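Local coordinates for protein iron superoxide dismutase (Trypanosoma cruzi, PDB 2GPC) that probably catalyses the dismutation of superoxide to oxygen and hydrogen peroxide at a single iron centre in each subunit of a dimer, at residues 73-78 and 158-163; 117-122 and 138-143; 17-22 and 168-173; 125-130 and 154-159. One frame throughout, in Å; residues are numbered along the deposited sequence.

Contact 1: residues 73-78 and 158-163; sequences FNHTFY and TCDVWE. With FE2 (Fe (II) ion), chain C.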
# COMPACT_ATOMS: atom_id res chain seq x y z
N PHE A 73 -3.91 -16.37 4.09
CA PHE A 73 -5.34 -16.69 3.95
C PHE A 73 -6.01 -15.81 2.89
O PHE A 73 -6.72 -16.31 2.01
CB PHE A 73 -6.05 -16.55 5.30
CG PHE A 73 -7.53 -16.74 5.23
CD1 PHE A 73 -8.10 -17.98 5.52
CD2 PHE A 73 -8.36 -15.69 4.87
CE1 PHE A 73 -9.48 -18.16 5.46
CE2 PHE A 73 -9.72 -15.86 4.81
CZ PHE A 73 -10.29 -17.10 5.10
N ASN A 74 -5.76 -14.49 2.96
CA ASN A 74 -6.44 -13.54 2.06
C ASN A 74 -6.07 -13.81 0.59
O ASN A 74 -6.93 -13.74 -0.28
CB ASN A 74 -6.09 -12.08 2.40
CG ASN A 74 -6.62 -11.64 3.76
OD1 ASN A 74 -7.51 -12.26 4.31
ND2 ASN A 74 -6.07 -10.55 4.30
N HIS A 75 -4.81 -14.14 0.33
CA HIS A 75 -4.36 -14.38 -1.05
C HIS A 75 -4.96 -15.65 -1.60
O HIS A 75 -5.43 -15.67 -2.73
CB HIS A 75 -2.82 -14.40 -1.14
CG HIS A 75 -2.23 -13.03 -1.17
ND1 HIS A 75 -2.06 -12.28 -0.03
CD2 HIS A 75 -1.84 -12.24 -2.20
CE1 HIS A 75 -1.57 -11.10 -0.35
NE2 HIS A 75 -1.42 -11.05 -1.66
N THR A 76 -4.98 -16.71 -0.80
CA THR A 76 -5.62 -17.96 -1.24
C THR A 76 -7.09 -17.74 -1.55
O THR A 76 -7.59 -18.20 -2.58
CB THR A 76 -5.41 -19.09 -0.20
OG1 THR A 76 -4.05 -19.53 -0.22
CG2 THR A 76 -6.20 -20.35 -0.58
N PHE A 77 -7.78 -16.99 -0.69
CA PHE A 77 -9.20 -16.68 -0.91
C PHE A 77 -9.41 -15.82 -2.16
O PHE A 77 -10.43 -15.94 -2.84
CB PHE A 77 -9.78 -15.97 0.32
CG PHE A 77 -11.26 -16.09 0.42
CD1 PHE A 77 -11.85 -17.11 1.15
CD2 PHE A 77 -12.08 -15.19 -0.25
CE1 PHE A 77 -13.24 -17.23 1.22
CE2 PHE A 77 -13.47 -15.30 -0.18
CZ PHE A 77 -14.05 -16.32 0.54
N TYR A 78 -8.43 -14.98 -2.45
CA TYR A 78 -8.43 -14.12 -3.63
C TYR A 78 -8.32 -14.92 -4.94
O TYR A 78 -9.09 -14.68 -5.88
CB TYR A 78 -7.27 -13.13 -3.51
CG TYR A 78 -6.95 -12.29 -4.73
CD1 TYR A 78 -7.90 -11.43 -5.30
CD2 TYR A 78 -5.69 -12.33 -5.28
CE1 TYR A 78 -7.57 -10.63 -6.40
CE2 TYR A 78 -5.35 -11.56 -6.39
CZ TYR A 78 -6.29 -10.71 -6.94
OH TYR A 78 -5.93 -9.96 -8.03
N THR A 158 -13.24 -11.84 -2.26
CA THR A 158 -12.33 -10.72 -2.04
C THR A 158 -11.59 -10.32 -3.31
O THR A 158 -11.37 -11.14 -4.20
CB THR A 158 -11.33 -11.00 -0.89
OG1 THR A 158 -10.62 -9.79 -0.53
CG2 THR A 158 -10.24 -12.00 -1.32
N CYS A 159 -11.22 -9.04 -3.34
CA CYS A 159 -10.40 -8.45 -4.38
C CYS A 159 -9.27 -7.69 -3.71
O CYS A 159 -9.50 -6.73 -2.99
CB CYS A 159 -11.22 -7.46 -5.22
SG CYS A 159 -10.27 -6.66 -6.52
N ASP A 160 -8.05 -8.16 -3.94
CA ASP A 160 -6.83 -7.53 -3.44
C ASP A 160 -6.67 -6.19 -4.11
O ASP A 160 -6.66 -6.12 -5.34
CB ASP A 160 -5.65 -8.43 -3.80
CG ASP A 160 -4.35 -8.03 -3.13
OD1 ASP A 160 -4.29 -7.02 -2.37
OD2 ASP A 160 -3.31 -8.72 -3.33
N VAL A 161 -6.54 -5.12 -3.33
CA VAL A 161 -6.27 -3.80 -3.90
C VAL A 161 -4.94 -3.20 -3.40
O VAL A 161 -4.69 -2.00 -3.59
CB VAL A 161 -7.46 -2.80 -3.74
CG1 VAL A 161 -8.70 -3.30 -4.47
CG2 VAL A 161 -7.77 -2.50 -2.26
N TRP A 162 -4.07 -4.03 -2.83
CA TRP A 162 -2.66 -3.68 -2.71
C TRP A 162 -2.18 -3.38 -4.12
O TRP A 162 -2.57 -4.07 -5.07
CB TRP A 162 -1.83 -4.83 -2.12
CG TRP A 162 -1.94 -5.03 -0.63
CD1 TRP A 162 -3.06 -5.33 0.09
CD2 TRP A 162 -0.86 -5.01 0.32
NE1 TRP A 162 -2.76 -5.48 1.42
CE2 TRP A 162 -1.42 -5.29 1.60
CE3 TRP A 162 0.52 -4.78 0.23
CZ2 TRP A 162 -0.65 -5.33 2.76
CZ3 TRP A 162 1.28 -4.82 1.38
CH2 TRP A 162 0.69 -5.09 2.64
N GLU A 163 -1.37 -2.34 -4.26
CA GLU A 163 -0.86 -1.92 -5.56
C GLU A 163 -0.13 -3.03 -6.32
O GLU A 163 -0.23 -3.09 -7.54
CB GLU A 163 0.02 -0.67 -5.40
CG GLU A 163 -0.81 0.54 -5.00
CD GLU A 163 -0.03 1.82 -4.82
OE1 GLU A 163 1.09 1.78 -4.26
OE2 GLU A 163 -0.56 2.88 -5.21
FE FE2 C . -1.48 -9.27 -2.78
O HOH W 1 -2.01 -8.16 -0.88
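His75 and Asp160 meet at the iron through different chi1 settings: CG of His75 lies anti to its own carbonyl carbon (-80°), whereas CG of Asp160 stands anti to its backbone N (-170°). This is the metal site of the iron/manganese superoxide dismutase fold, where helix 63-80 of the alpha-hairpin domain supplies one ligand and the end of strand 153-160 in the C-terminal domain another. His75 NE2 binds the iron at 2.1 Å and Asp160 OD2 at 2.0 Å, with the imidazole and carboxylate planes nearly perpendicular. A water at 2.3 Å from the iron, His27 and His164 complete the five ligands. The second carboxylate oxygen stays off the metal. Asp160 OD1 accepts from Trp162 N at 3.0 Å, an Asx turn whose donor stands above the carboxylate plane, and it takes a weak bond from the iron-bound water. On the far side of the imidazole, His75 ND1 bonds to Gln71 O, which helps fix the ring's rotation. Tyr78 packs against the same aspartate: Asp160 CB sits over the centre of its ring in a CH-pi contact, 3.8 Å from the centroid, and the carboxylate plane stands upright on the ring. The hydroxyl of Tyr78 is hydrogen-bonded to that of Tyr177. Farther back along the strand, the methyl of Thr158 fits against the helix, touching the ring edge of Phe77. Its closest approach is to the backbone, with Thr158 CG2 3.6 Å from Tyr78 CA.

Contact 2: residues 117-122 and 138-143; sequences VGHFGS and VYQTHD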
# COMPACT_ATOMS: atom_id res chain seq x y z
N VAL A 117 -12.21 0.65 -5.31
CA VAL A 117 -11.46 1.69 -6.01
C VAL A 117 -11.08 2.83 -5.05
O VAL A 117 -10.02 3.44 -5.18
CB VAL A 117 -12.24 2.24 -7.24
CG1 VAL A 117 -11.50 3.39 -7.89
CG2 VAL A 117 -12.46 1.13 -8.27
N GLY A 118 -11.93 3.09 -4.06
CA GLY A 118 -11.71 4.20 -3.14
C GLY A 118 -10.84 3.87 -1.92
O GLY A 118 -10.51 4.77 -1.16
N HIS A 119 -10.47 2.60 -1.71
CA HIS A 119 -9.74 2.24 -0.50
C HIS A 119 -8.37 2.91 -0.54
O HIS A 119 -7.64 2.76 -1.52
CB HIS A 119 -9.58 0.73 -0.34
CG HIS A 119 -8.93 0.33 0.95
ND1 HIS A 119 -9.65 0.15 2.12
CD2 HIS A 119 -7.63 0.11 1.26
CE1 HIS A 119 -8.81 -0.18 3.09
NE2 HIS A 119 -7.59 -0.21 2.60
N PHE A 120 -8.04 3.66 0.50
CA PHE A 120 -6.81 4.42 0.50
C PHE A 120 -5.69 3.58 1.10
O PHE A 120 -5.85 3.02 2.18
CB PHE A 120 -6.96 5.72 1.28
CG PHE A 120 -5.79 6.63 1.12
CD1 PHE A 120 -5.58 7.28 -0.08
CD2 PHE A 120 -4.87 6.78 2.14
CE1 PHE A 120 -4.48 8.11 -0.24
CE2 PHE A 120 -3.77 7.61 1.98
CZ PHE A 120 -3.57 8.27 0.78
N GLY A 121 -4.58 3.48 0.38
CA GLY A 121 -3.47 2.62 0.79
C GLY A 121 -3.73 1.16 0.43
O GLY A 121 -4.54 0.87 -0.44
N SER A 122 -3.02 0.28 1.12
CA SER A 122 -3.06 -1.16 0.88
C SER A 122 -4.26 -1.77 1.56
O SER A 122 -4.56 -1.44 2.71
CB SER A 122 -1.79 -1.81 1.44
OG SER A 122 -0.62 -1.33 0.81
N VAL A 138 -20.93 -5.37 1.96
CA VAL A 138 -19.64 -5.02 1.40
C VAL A 138 -18.83 -4.48 2.56
O VAL A 138 -19.34 -3.70 3.39
CB VAL A 138 -19.75 -3.96 0.28
CG1 VAL A 138 -18.38 -3.34 -0.04
CG2 VAL A 138 -20.37 -4.56 -0.95
N TYR A 139 -17.57 -4.87 2.60
CA TYR A 139 -16.71 -4.70 3.76
C TYR A 139 -15.29 -4.55 3.24
O TYR A 139 -14.92 -5.19 2.29
CB TYR A 139 -16.84 -5.96 4.61
CG TYR A 139 -16.03 -6.00 5.88
CD1 TYR A 139 -16.26 -5.09 6.91
CD2 TYR A 139 -15.04 -6.96 6.05
CE1 TYR A 139 -15.52 -5.14 8.07
CE2 TYR A 139 -14.30 -7.01 7.21
CZ TYR A 139 -14.55 -6.10 8.21
OH TYR A 139 -13.82 -6.15 9.37
N GLN A 140 -14.49 -3.67 3.84
CA GLN A 140 -13.09 -3.54 3.45
C GLN A 140 -12.19 -3.78 4.65
O GLN A 140 -12.56 -3.51 5.80
CB GLN A 140 -12.82 -2.15 2.87
CG GLN A 140 -13.00 -1.00 3.84
CD GLN A 140 -13.25 0.30 3.11
OE1 GLN A 140 -12.43 0.74 2.30
NE2 GLN A 140 -14.41 0.90 3.37
N THR A 141 -11.01 -4.33 4.38
CA THR A 141 -9.98 -4.41 5.41
C THR A 141 -8.75 -3.67 4.94
O THR A 141 -8.53 -3.49 3.73
CB THR A 141 -9.66 -5.87 5.79
OG1 THR A 141 -9.20 -6.61 4.65
CG2 THR A 141 -10.91 -6.59 6.25
N HIS A 142 -7.97 -3.20 5.90
CA HIS A 142 -6.79 -2.42 5.62
C HIS A 142 -5.57 -3.30 5.89
O HIS A 142 -5.56 -4.08 6.84
CB HIS A 142 -6.77 -1.17 6.51
CG HIS A 142 -5.82 -0.11 6.07
ND1 HIS A 142 -5.86 0.45 4.81
CD2 HIS A 142 -4.80 0.51 6.72
CE1 HIS A 142 -4.92 1.36 4.70
NE2 HIS A 142 -4.27 1.42 5.85
N ASP A 143 -4.57 -3.15 5.04
CA ASP A 143 -3.32 -3.91 5.13
C ASP A 143 -3.58 -5.41 5.07
O ASP A 143 -4.00 -5.90 4.02
CB ASP A 143 -2.52 -3.47 6.35
CG ASP A 143 -2.17 -2.00 6.31
OD1 ASP A 143 -1.87 -1.49 5.20
OD2 ASP A 143 -2.17 -1.27 7.31
O HOH W 2 -1.50 0.68 3.61
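Gln140 and His119 are the first pair to meet along strand 135-142. With CG anti to the backbone N (chi1 -175°), the His119 ring is carried across to the strand, and the amide carbonyl takes its N-H almost in line, His119 ND1 to Gln140 OE1 at 2.8 Å with an angle of 171° at the hydrogen. The acceptor lies in the ring plane, although ring and amide planes are turned 45° apart. At Thr141 the bond to CB points away from the loop, and Thr141 O comes within 3.4 Å of His119 CE1. His142 follows, meeting His119 rim to rim: His119 NE2 and His142 ND1 are 2.9 Å apart in a bent hydrogen bond that either nitrogen could donate. The loop 119-122, which leaves helix 105-118 and leads into strand 123-130, is thereby tied to the sheet's outer strand at the dimer interface of this superoxide dismutase fold. NE2 of the same His142 bonds to Asp143 OD2 of the second subunit, and Asp143 OD2 here receives the reciprocal bond from His142 of that subunit. The imidazole of His142 also brings its CE1 to 3.2 Å from Phe120 O. Asp143 closes the segment with a nearly straight backbone bond from its N to Ser122 O, 2.9 Å long. That carbonyl also accepts a longer bond from His119 NE2, at 3.3 Å, the two donors coming from opposite faces of its plane. A water joins Ser122 N to Asp143 OD1.

Contact 3: residues 17-22 and 168-173; sequences KGLSKQ and VDYKND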
# COMPACT_ATOMS: atom_id res chain seq x y z
N LYS A 17 -8.25 -12.81 -19.99
CA LYS A 17 -9.24 -11.93 -19.37
C LYS A 17 -8.62 -10.74 -18.61
O LYS A 17 -9.32 -10.07 -17.88
CB LYS A 17 -10.18 -12.76 -18.48
CG LYS A 17 -11.21 -13.60 -19.29
CD LYS A 17 -12.54 -13.71 -18.57
CE LYS A 17 -13.58 -14.47 -19.39
NZ LYS A 17 -14.69 -14.89 -18.51
N GLY A 18 -7.32 -10.51 -18.78
CA GLY A 18 -6.69 -9.26 -18.36
C GLY A 18 -5.90 -9.25 -17.05
O GLY A 18 -5.70 -8.18 -16.45
N LEU A 19 -5.43 -10.42 -16.62
CA LEU A 19 -4.42 -10.55 -15.56
C LEU A 19 -3.35 -11.48 -16.09
O LEU A 19 -3.57 -12.68 -16.18
CB LEU A 19 -5.01 -11.12 -14.27
CG LEU A 19 -5.69 -10.16 -13.30
CD1 LEU A 19 -6.09 -10.94 -12.04
CD2 LEU A 19 -4.81 -8.98 -12.95
N SER A 20 -2.20 -10.91 -16.43
CA SER A 20 -1.18 -11.58 -17.23
C SER A 20 -0.43 -12.63 -16.44
O SER A 20 -0.41 -12.60 -15.22
CB SER A 20 -0.17 -10.56 -17.78
OG SER A 20 0.54 -9.94 -16.72
N LYS A 21 0.18 -13.57 -17.16
CA LYS A 21 1.08 -14.54 -16.54
C LYS A 21 2.10 -13.85 -15.64
O LYS A 21 2.36 -14.31 -14.53
CB LYS A 21 1.80 -15.39 -17.59
CG LYS A 21 2.54 -16.58 -17.00
CD LYS A 21 3.14 -17.47 -18.08
CE LYS A 21 3.66 -18.78 -17.50
NZ LYS A 21 4.53 -19.51 -18.47
N GLN A 22 2.67 -12.74 -16.10
CA GLN A 22 3.70 -12.04 -15.34
C GLN A 22 3.14 -11.39 -14.07
O GLN A 22 3.73 -11.54 -13.01
CB GLN A 22 4.45 -11.04 -16.24
CG GLN A 22 5.46 -10.15 -15.54
CD GLN A 22 6.70 -10.88 -15.03
OE1 GLN A 22 6.82 -12.11 -15.16
NE2 GLN A 22 7.63 -10.12 -14.48
N VAL A 168 1.61 -4.16 -12.28
CA VAL A 168 2.29 -4.72 -13.44
C VAL A 168 1.46 -4.53 -14.71
O VAL A 168 1.99 -4.10 -15.74
CB VAL A 168 2.63 -6.21 -13.20
CG1 VAL A 168 3.32 -6.82 -14.42
CG2 VAL A 168 3.47 -6.36 -11.94
N ASP A 169 0.17 -4.82 -14.63
CA ASP A 169 -0.69 -4.77 -15.81
C ASP A 169 -1.39 -3.42 -15.99
O ASP A 169 -1.66 -3.01 -17.13
CB ASP A 169 -1.78 -5.83 -15.73
CG ASP A 169 -1.30 -7.21 -16.06
OD1 ASP A 169 -0.08 -7.43 -16.31
OD2 ASP A 169 -2.10 -8.16 -16.12
N TYR A 170 -1.70 -2.75 -14.88
CA TYR A 170 -2.61 -1.61 -14.88
C TYR A 170 -1.95 -0.31 -14.41
O TYR A 170 -2.54 0.75 -14.52
CB TYR A 170 -3.84 -1.93 -14.01
CG TYR A 170 -4.69 -2.99 -14.66
CD1 TYR A 170 -5.70 -2.64 -15.56
CD2 TYR A 170 -4.43 -4.33 -14.43
CE1 TYR A 170 -6.45 -3.62 -16.19
CE2 TYR A 170 -5.18 -5.32 -15.06
CZ TYR A 170 -6.19 -4.95 -15.94
OH TYR A 170 -6.92 -5.91 -16.58
N LYS A 171 -0.71 -0.41 -13.93
CA LYS A 171 -0.03 0.70 -13.27
C LYS A 171 -0.98 1.34 -12.25
O LYS A 171 -1.55 0.64 -11.42
CB LYS A 171 0.52 1.69 -14.32
CG LYS A 171 1.61 1.10 -15.23
CD LYS A 171 1.28 1.25 -16.71
CE LYS A 171 2.37 0.64 -17.60
NZ LYS A 171 1.75 -0.11 -18.75
N ASN A 172 -1.17 2.65 -12.30
CA ASN A 172 -2.01 3.38 -11.33
C ASN A 172 -3.52 3.18 -11.49
O ASN A 172 -4.28 3.61 -10.63
CB ASN A 172 -1.76 4.88 -11.46
CG ASN A 172 -2.14 5.41 -12.84
OD1 ASN A 172 -3.19 6.05 -13.02
ND2 ASN A 172 -1.30 5.13 -13.81
N ASP A 173 -3.94 2.54 -12.58
CA ASP A 173 -5.36 2.48 -12.94
C ASP A 173 -6.07 1.34 -12.24
O ASP A 173 -6.40 0.30 -12.84
CB ASP A 173 -5.51 2.37 -14.47
CG ASP A 173 -6.89 2.79 -14.95
OD1 ASP A 173 -7.85 2.85 -14.14
OD2 ASP A 173 -7.11 3.06 -16.15
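The N-cap of the long helix 21-44, the first arm of the alpha-hairpin domain, is held here by the short helix 167-170 of the C-terminal domain. Ser20 is the capping residue, and Asp169 grips it in a two-pronged arrangement. Ser20 N donates to Asp169 OD2 at 2.8 Å while Ser20 OG donates to Asp169 OD1 at 2.6 Å, and each carboxylate oxygen offers its syn lone pair. The serine hydroxyl can meet the carboxylate because chi1 (63°) sets OG between its own backbone N and carbonyl carbon. The same OG caps the helix by accepting from Gln23 N. Gln23 also returns a bond to the other helix through its side-chain OE1, which accepts from Asp169 N. One residue on, the phenol of Tyr170 donates to Gly18 O, with 2.6 Å between Tyr170 OH and that carbonyl oxygen; Thr180 is a further partner of the hydroxyl. Gly18 O lies near the plane of the ring at its edge. Leu19 CD2 touches the same ring rim, 4.2 Å from Tyr170 CE2. Nearer the surface, Gln22 CG and Val168 CG1 pack at 4.1 Å, their side chains crossing at about a right angle. With both carboxylate oxygens engaged on the syn side, the rotation of Asp169 is fixed. Its negative charge beside the start of helix 21-44 would probably be stabilised by the helix dipole.

Contact 4: residues 125-130 and 154-159; sequences AWLVKD and KPLLTC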
# COMPACT_ATOMS: atom_id res chain seq x y z
N ALA A 125 -11.03 -5.58 -0.60
CA ALA A 125 -12.46 -5.34 -0.68
C ALA A 125 -13.13 -6.71 -0.56
O ALA A 125 -12.69 -7.65 -1.20
CB ALA A 125 -12.82 -4.67 -2.00
N TRP A 126 -14.16 -6.80 0.29
CA TRP A 126 -14.87 -8.06 0.55
C TRP A 126 -16.37 -7.97 0.33
O TRP A 126 -16.99 -6.91 0.53
CB TRP A 126 -14.67 -8.52 2.01
CG TRP A 126 -13.26 -8.75 2.42
CD1 TRP A 126 -12.37 -7.81 2.85
CD2 TRP A 126 -12.56 -10.01 2.46
NE1 TRP A 126 -11.16 -8.40 3.14
CE2 TRP A 126 -11.26 -9.75 2.92
CE3 TRP A 126 -12.91 -11.33 2.16
CZ2 TRP A 126 -10.30 -10.75 3.06
CZ3 TRP A 126 -11.95 -12.33 2.32
CH2 TRP A 126 -10.67 -12.03 2.75
N LEU A 127 -16.95 -9.10 -0.09
CA LEU A 127 -18.35 -9.41 0.14
C LEU A 127 -18.36 -10.43 1.27
O LEU A 127 -17.62 -11.41 1.22
CB LEU A 127 -18.99 -10.02 -1.11
CG LEU A 127 -20.46 -10.46 -0.98
CD1 LEU A 127 -21.36 -9.26 -0.66
CD2 LEU A 127 -20.92 -11.17 -2.25
N VAL A 128 -19.17 -10.18 2.29
CA VAL A 128 -19.32 -11.09 3.42
C VAL A 128 -20.80 -11.33 3.70
O VAL A 128 -21.65 -10.55 3.29
CB VAL A 128 -18.64 -10.55 4.72
CG1 VAL A 128 -17.13 -10.36 4.53
CG2 VAL A 128 -19.30 -9.26 5.20
N LYS A 129 -21.09 -12.42 4.40
CA LYS A 129 -22.41 -12.65 4.97
C LYS A 129 -22.26 -12.47 6.47
O LYS A 129 -21.45 -13.15 7.10
CB LYS A 129 -22.88 -14.07 4.63
CG LYS A 129 -24.23 -14.47 5.24
CD LYS A 129 -24.72 -15.76 4.58
CE LYS A 129 -26.19 -16.03 4.77
NZ LYS A 129 -26.55 -17.31 4.04
N ASP A 130 -23.02 -11.53 7.03
CA ASP A 130 -23.06 -11.32 8.47
C ASP A 130 -24.03 -12.31 9.09
O ASP A 130 -25.25 -12.15 8.96
CB ASP A 130 -23.48 -9.88 8.79
CG ASP A 130 -23.34 -9.53 10.25
OD1 ASP A 130 -23.22 -10.44 11.11
OD2 ASP A 130 -23.37 -8.35 10.64
N LYS A 154 -18.79 -14.09 7.61
CA LYS A 154 -18.34 -15.16 6.71
C LYS A 154 -17.89 -14.60 5.35
O LYS A 154 -18.66 -13.96 4.65
CB LYS A 154 -19.44 -16.20 6.51
CG LYS A 154 -19.01 -17.42 5.70
CD LYS A 154 -19.59 -18.72 6.25
CE LYS A 154 -21.12 -18.73 6.24
NZ LYS A 154 -21.67 -20.10 5.94
N PRO A 155 -16.64 -14.84 4.98
CA PRO A 155 -16.13 -14.31 3.71
C PRO A 155 -16.71 -15.05 2.50
O PRO A 155 -16.79 -16.27 2.49
CB PRO A 155 -14.61 -14.49 3.83
CG PRO A 155 -14.40 -15.54 4.84
CD PRO A 155 -15.61 -15.58 5.73
N LEU A 156 -17.14 -14.28 1.51
CA LEU A 156 -17.68 -14.83 0.27
C LEU A 156 -16.81 -14.55 -0.96
O LEU A 156 -16.72 -15.38 -1.86
CB LEU A 156 -19.08 -14.28 0.02
CG LEU A 156 -20.13 -14.49 1.12
CD1 LEU A 156 -21.48 -14.00 0.62
CD2 LEU A 156 -20.22 -15.93 1.57
N LEU A 157 -16.18 -13.38 -0.99
CA LEU A 157 -15.43 -12.90 -2.14
C LEU A 157 -14.44 -11.85 -1.68
O LEU A 157 -14.75 -11.07 -0.80
CB LEU A 157 -16.40 -12.24 -3.14
CG LEU A 157 -15.92 -11.78 -4.50
CD1 LEU A 157 -15.62 -12.97 -5.40
CD2 LEU A 157 -16.96 -10.87 -5.16
N THR A 158 -13.24 -11.84 -2.26
CA THR A 158 -12.33 -10.72 -2.04
C THR A 158 -11.59 -10.32 -3.31
O THR A 158 -11.37 -11.14 -4.20
CB THR A 158 -11.33 -11.00 -0.89
OG1 THR A 158 -10.62 -9.79 -0.53
CG2 THR A 158 -10.24 -12.00 -1.32
N CYS A 159 -11.22 -9.04 -3.34
CA CYS A 159 -10.40 -8.45 -4.38
C CYS A 159 -9.27 -7.69 -3.71
O CYS A 159 -9.50 -6.73 -2.99
CB CYS A 159 -11.22 -7.46 -5.22
SG CYS A 159 -10.27 -6.66 -6.52
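Backbone hydrogen bonds pair Ala125 with Cys159, Leu127 with Leu157 and Lys129 with Lys154 in an antiparallel arrangement interrupted by a classic beta bulge. At the bulge Leu156 and Leu157 both face Leu127, and Leu127 O accepts from the two successive amides: Leu156 N at 2.9 Å and Leu157 N at 3.3 Å, from the same face of its plane. Ala125 O is doubly used as well. Cys159 N approaches it in the carbonyl plane at 2.9 Å, while the hydroxyl of Thr158 donates from above that plane, Thr158 OG1 to Ala125 O being 3.1 Å. Trp126 covers this threonine. The indole of Trp126, its CG anti to the carbonyl carbon (chi1 -59°), lies alongside Thr158 and presents one face to it. In the resulting CH-pi contact, Thr158 CB is 3.5 Å from the centroid of the six-membered ring. Pro155 CB extends the packing at 3.7 Å from Trp126 CZ3. On the other face of the sheet Leu127 CB meets Leu157 CB at 4.0 Å, and Leu156 of the bulge brings its CD1 to Leu127 CG. Two lysines close the pair: both side chains lead away from the strands, Lys129 to a salt bridge with Glu97 and Lys154 to one with the C-terminal carboxylate of Leu194. Strand 123-130 is the middle of the three strands; Trp126 and Thr158 face helix 63-80, Ala125 and Leu127 pack on helix 105-118, and Leu157 on helix 187-193.

How the contacts relate
Contacts 1 and 4 are buried, contact 2 is partly buried and contact 3 lies at the surface, its centre about 17 Å from the centre of the chain. Contacts 1 and 4 share Thr158 and Cys159 of strand 153-160, which leads to the metal in contact 1 and carries sheet bonding in contact 4. Contact 2 reaches the opposite outer strand of that sheet, and Thr141 OG1 meets Trp126 NE1 of contact 4 at 3.1 Å in a probable hydrogen bond. Contacts 1 and 3 both join the alpha-hairpin domain to the C-terminal domain, contact 1 by shared metal ligation and contact 3 by a carboxylate at a helix cap. Contacts 1, 2 and 3 touch the second subunit; contact 4 does not.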